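PDB 1Q35: iron binding protein FbpA from Mannheimia haemolytica, which binds ferric iron and probably serves as the periplasmic solute-binding component of a bacterial iron-uptake system. Local coordinates for residues 260-263 and 267-270; 274-277 and 281-284. All coordinates share one frame; numbering follows the deposited sequence.

Contact 1: 260-263 and 267-270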
loop_
_atom_site.group_PDB
_atom_site.type_symbol
_atom_site.label_atom_id
_atom_site.label_comp_id
_atom_site.label_asym_id
_atom_site.label_seq_id
_atom_site.Cartn_x
_atom_site.Cartn_y
_atom_site.Cartn_z
ATOM N N GLY A 260 3.326 -17.321 -0.193
ATOM C CA GLY A 260 2.154 -17.985 0.345
ATOM C C GLY A 260 1.695 -17.381 1.658
ATOM O O GLY A 260 0.496 -17.259 1.889
ATOM N N LEU A 261 2.633 -17.008 2.520
ATOM C CA LEU A 261 2.300 -16.327 3.767
ATOM C C LEU A 261 1.678 -14.949 3.508
ATOM O O LEU A 261 0.712 -14.569 4.156
ATOM C CB LEU A 261 3.537 -16.176 4.662
ATOM C CG LEU A 261 4.186 -17.458 5.186
ATOM C CD1 LEU A 261 5.447 -17.113 5.970
ATOM C CD2 LEU A 261 3.223 -18.267 6.042
ATOM N N TYR A 262 2.237 -14.193 2.572
ATOM C CA TYR A 262 1.649 -12.913 2.200
ATOM C C TYR A 262 0.200 -13.112 1.725
ATOM O O TYR A 262 -0.682 -12.315 2.049
ATOM C CB TYR A 262 2.474 -12.254 1.102
ATOM C CG TYR A 262 3.720 -11.512 1.543
ATOM C CD1 TYR A 262 4.961 -11.813 0.990
ATOM C CD2 TYR A 262 3.650 -10.473 2.460
ATOM C CE1 TYR A 262 6.093 -11.106 1.349
ATOM C CE2 TYR A 262 4.783 -9.757 2.832
ATOM C CZ TYR A 262 6.006 -10.084 2.269
ATOM O OH TYR A 262 7.141 -9.380 2.598
ATOM N N ALA A 263 -0.050 -14.180 0.977
ATOM C CA ALA A 263 -1.396 -14.460 0.476
ATOM C C ALA A 263 -2.343 -14.857 1.606
ATOM O O ALA A 263 -3.420 -14.284 1.749
ATOM C CB ALA A 263 -1.354 -15.557 -0.572
ATOM N N HIS A 267 -3.620 -11.506 3.222
ATOM C CA HIS A 267 -4.671 -11.272 2.219
ATOM C C HIS A 267 -4.258 -10.259 1.156
ATOM O O HIS A 267 -5.088 -9.515 0.633
ATOM C CB HIS A 267 -5.990 -10.907 2.898
ATOM C CG HIS A 267 -6.479 -11.997 3.785
ATOM N ND1 HIS A 267 -6.993 -13.173 3.285
ATOM C CD2 HIS A 267 -6.453 -12.131 5.130
ATOM C CE1 HIS A 267 -7.301 -13.969 4.291
ATOM N NE2 HIS A 267 -6.986 -13.362 5.420
ATOM N N GLU A 268 -2.964 -10.271 0.830
ATOM C CA GLU A 268 -2.408 -9.467 -0.245
ATOM C C GLU A 268 -2.268 -10.316 -1.497
ATOM O O GLU A 268 -2.422 -11.536 -1.462
ATOM C CB GLU A 268 -1.049 -8.898 0.165
ATOM C CG GLU A 268 -1.142 -7.857 1.259
ATOM C CD GLU A 268 0.211 -7.309 1.627
ATOM O OE1 GLU A 268 0.668 -6.345 0.969
ATOM O OE2 GLU A 268 0.819 -7.851 2.568
ATOM N N TYR A 269 -1.999 -9.659 -2.616
ATOM C CA TYR A 269 -1.753 -10.361 -3.868
ATOM C C TYR A 269 -0.256 -10.643 -3.994
ATOM O O TYR A 269 0.535 -9.710 -4.042
ATOM C CB TYR A 269 -2.234 -9.528 -5.059
ATOM C CG TYR A 269 -3.726 -9.265 -5.020
ATOM C CD1 TYR A 269 -4.233 -8.019 -4.671
ATOM C CD2 TYR A 269 -4.635 -10.283 -5.321
ATOM C CE1 TYR A 269 -5.612 -7.788 -4.621
ATOM C CE2 TYR A 269 -6.011 -10.060 -5.276
ATOM C CZ TYR A 269 -6.490 -8.815 -4.923
ATOM O OH TYR A 269 -7.848 -8.583 -4.867
ATOM N N PRO A 270 0.163 -11.908 -4.033
ATOM C CA PRO A 270 1.584 -12.199 -4.264
ATOM C C PRO A 270 2.047 -11.634 -5.597
ATOM O O PRO A 270 1.259 -11.562 -6.535
ATOM C CB PRO A 270 1.642 -13.731 -4.301
ATOM C CG PRO A 270 0.413 -14.191 -3.654
ATOM C CD PRO A 270 -0.630 -13.138 -3.863
HETATM O O HOH W 1 -4.359 -13.373 -0.658
#
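With its CG anti to the carbonyl carbon (chi1 -69°) and the rest of the chain extended, Glu268 sends its carboxylate out to the ring of Tyr262, where OE2 lies 3.9 Å from CD2. The two groups approach obliquely, and their planes stand almost perpendicular, 89° apart. Behind them the backbones meet at the end of helix 256-266. His267, the first residue to leave helical geometry, has a positive phi and turns the chain back over the helix. The amide of Glu268 then bonds to Tyr262 O (N to O 3.3 Å) in a nearly straight line, 166° at the hydrogen, although it arrives tilted out of the carbonyl plane. A weak bond runs from His267 N to Ala263 O at 3.2 Å. Ala263 O also receives a water at 2.7 Å, and the same water donates to Glu268 O at 2.8 Å, bridging the helix's last turn to the residue before the strand. The methyl of Ala263 rests against Pro270, CB to CG 3.8 Å. OE1 of Glu268 has a hydrogen bond with Thr99 and a salt bridge to Arg101; OE2 a salt bridge to Arg10 and a hydrogen bond from adjoining Asn266. Two arginines on one buried acid probably keep it anionic and fixed in rotation, within about 4 Å of the side chain of Tyr198, an iron ligand in another structure of this protein.

Contact 2: 274-277 and 281-284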
loop_
_atom_site.group_PDB
_atom_site.type_symbol
_atom_site.label_atom_id
_atom_site.label_comp_id
_atom_site.label_asym_id
_atom_site.label_seq_id
_atom_site.Cartn_x
_atom_site.Cartn_y
_atom_site.Cartn_z
ATOM N N GLY A 274 1.844 -18.233 -9.862
ATOM C CA GLY A 274 1.554 -19.582 -9.409
ATOM C C GLY A 274 1.219 -19.690 -7.933
ATOM O O GLY A 274 0.888 -20.774 -7.459
ATOM N N ILE A 275 1.316 -18.582 -7.198
ATOM C CA ILE A 275 0.921 -18.553 -5.794
ATOM C C ILE A 275 -0.508 -18.032 -5.713
ATOM O O ILE A 275 -0.773 -16.886 -6.074
ATOM C CB ILE A 275 1.863 -17.647 -4.965
ATOM C CG1 ILE A 275 3.333 -18.045 -5.161
ATOM C CG2 ILE A 275 1.491 -17.709 -3.487
ATOM C CD1 ILE A 275 3.673 -19.470 -4.739
ATOM N N GLU A 276 -1.425 -18.877 -5.252
ATOM C CA GLU A 276 -2.835 -18.508 -5.177
ATOM C C GLU A 276 -3.071 -17.497 -4.056
ATOM O O GLU A 276 -2.436 -17.575 -3.005
ATOM C CB GLU A 276 -3.702 -19.747 -4.933
ATOM C CG GLU A 276 -3.772 -20.710 -6.107
ATOM C CD GLU A 276 -4.557 -20.154 -7.280
ATOM O OE1 GLU A 276 -4.035 -20.184 -8.416
ATOM O OE2 GLU A 276 -5.697 -19.684 -7.072
ATOM N N PRO A 277 -3.987 -16.554 -4.267
ATOM C CA PRO A 277 -4.479 -15.738 -3.155
ATOM C C PRO A 277 -5.248 -16.613 -2.170
ATOM O O PRO A 277 -5.561 -17.769 -2.479
ATOM C CB PRO A 277 -5.420 -14.736 -3.834
ATOM C CG PRO A 277 -5.046 -14.766 -5.271
ATOM C CD PRO A 277 -4.636 -16.182 -5.536
ATOM N N VAL A 281 -9.694 -13.765 -0.522
ATOM C CA VAL A 281 -9.325 -12.838 -1.588
ATOM C C VAL A 281 -9.827 -13.349 -2.944
ATOM O O VAL A 281 -10.336 -12.583 -3.758
ATOM C CB VAL A 281 -7.801 -12.593 -1.592
ATOM C CG1 VAL A 281 -7.365 -11.859 -2.849
ATOM C CG2 VAL A 281 -7.397 -11.817 -0.355
ATOM N N LYS A 282 -9.735 -14.652 -3.171
ATOM C CA LYS A 282 -10.251 -15.240 -4.407
ATOM C C LYS A 282 -11.759 -15.027 -4.546
ATOM O O LYS A 282 -12.265 -14.832 -5.652
ATOM C CB LYS A 282 -9.934 -16.733 -4.462
ATOM C CG LYS A 282 -8.477 -17.038 -4.756
ATOM C CD LYS A 282 -8.251 -18.514 -5.038
ATOM C CE LYS A 282 -8.460 -19.368 -3.808
ATOM N NZ LYS A 282 -7.926 -20.741 -4.001
ATOM N N GLY A 283 -12.472 -15.069 -3.424
ATOM C CA GLY A 283 -13.913 -14.877 -3.404
ATOM C C GLY A 283 -14.366 -13.497 -3.839
ATOM O O GLY A 283 -15.510 -13.321 -4.255
ATOM N N TRP A 284 -13.478 -12.511 -3.747
ATOM C CA TRP A 284 -13.786 -11.155 -4.212
ATOM C C TRP A 284 -13.836 -11.047 -5.731
ATOM O O TRP A 284 -14.353 -10.061 -6.260
ATOM C CB TRP A 284 -12.753 -10.147 -3.704
ATOM C CG TRP A 284 -12.582 -10.109 -2.228
ATOM C CD1 TRP A 284 -13.474 -10.516 -1.278
ATOM C CD2 TRP A 284 -11.433 -9.635 -1.521
ATOM N NE1 TRP A 284 -12.947 -10.321 -0.023
ATOM C CE2 TRP A 284 -11.692 -9.785 -0.148
ATOM C CE3 TRP A 284 -10.199 -9.097 -1.914
ATOM C CZ2 TRP A 284 -10.771 -9.416 0.831
ATOM C CZ3 TRP A 284 -9.287 -8.730 -0.935
ATOM C CH2 TRP A 284 -9.579 -8.891 0.418
#
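Pro277 meets two successive residues of the short helix 279-283. Its CB lies 3.6 Å from CG1 of Val281, which lies anti to the backbone N (chi1 169°) and faces the proline. Lys282 crosses the proline ring at about a right angle, with its CG 3.9 Å from Pro277 CB. A bend at chi3 (-68°) folds CE of Lys282 over toward Pro277 O, 3.6 Å away, and leaves NZ no nearer Glu276 than CD is. Glu276 is itself bent at chi2, and its side chain and that of Lys282 also cross nearly perpendicularly. The carboxylate touches the lysine first through carbon, OE2 to CD at 3.5 Å. Its salt bridge to the ammonium is long, with OE2 and NZ 3.9 Å apart, and both side chains are exposed, so the charge pairing is probably a modest addition to the apolar packing. In the next shell, Ser278 OG bonds to Val281 N in the first turn of the helix, while Trp284 N bonds to Val281 O at 3.1 Å. The indole of Trp284 offers one face to Val281 CA, offset toward its rim. Farther out, Val281 packs on His267, and Trp284 lies against Ser197 and Phe220. Ile275 reaches both Pro270 and helix 256-266, while Val281 and Trp284 rest on Tyr269 of strand 269-270.

Overall arrangement
From the N terminus, most of the chain passes before contact 1, which spans the last turn of helix 256-266 and closes the reversal that returns the chain into strand 269-270, itself paired antiparallel with strand 96-108. Contact 2 follows in series, spanning the start of helix 279-283, where the segment leaving that strand meets the helix. The two neither nest nor cross, yet their centres are only 8 Å apart and their side chains pack directly on one another, with the methyl of Ala263 also against the backbone of Glu276. Ser278 adds a polar tie to His267. Together they fasten two helices to the sheet beside the iron-site tyrosine Tyr198.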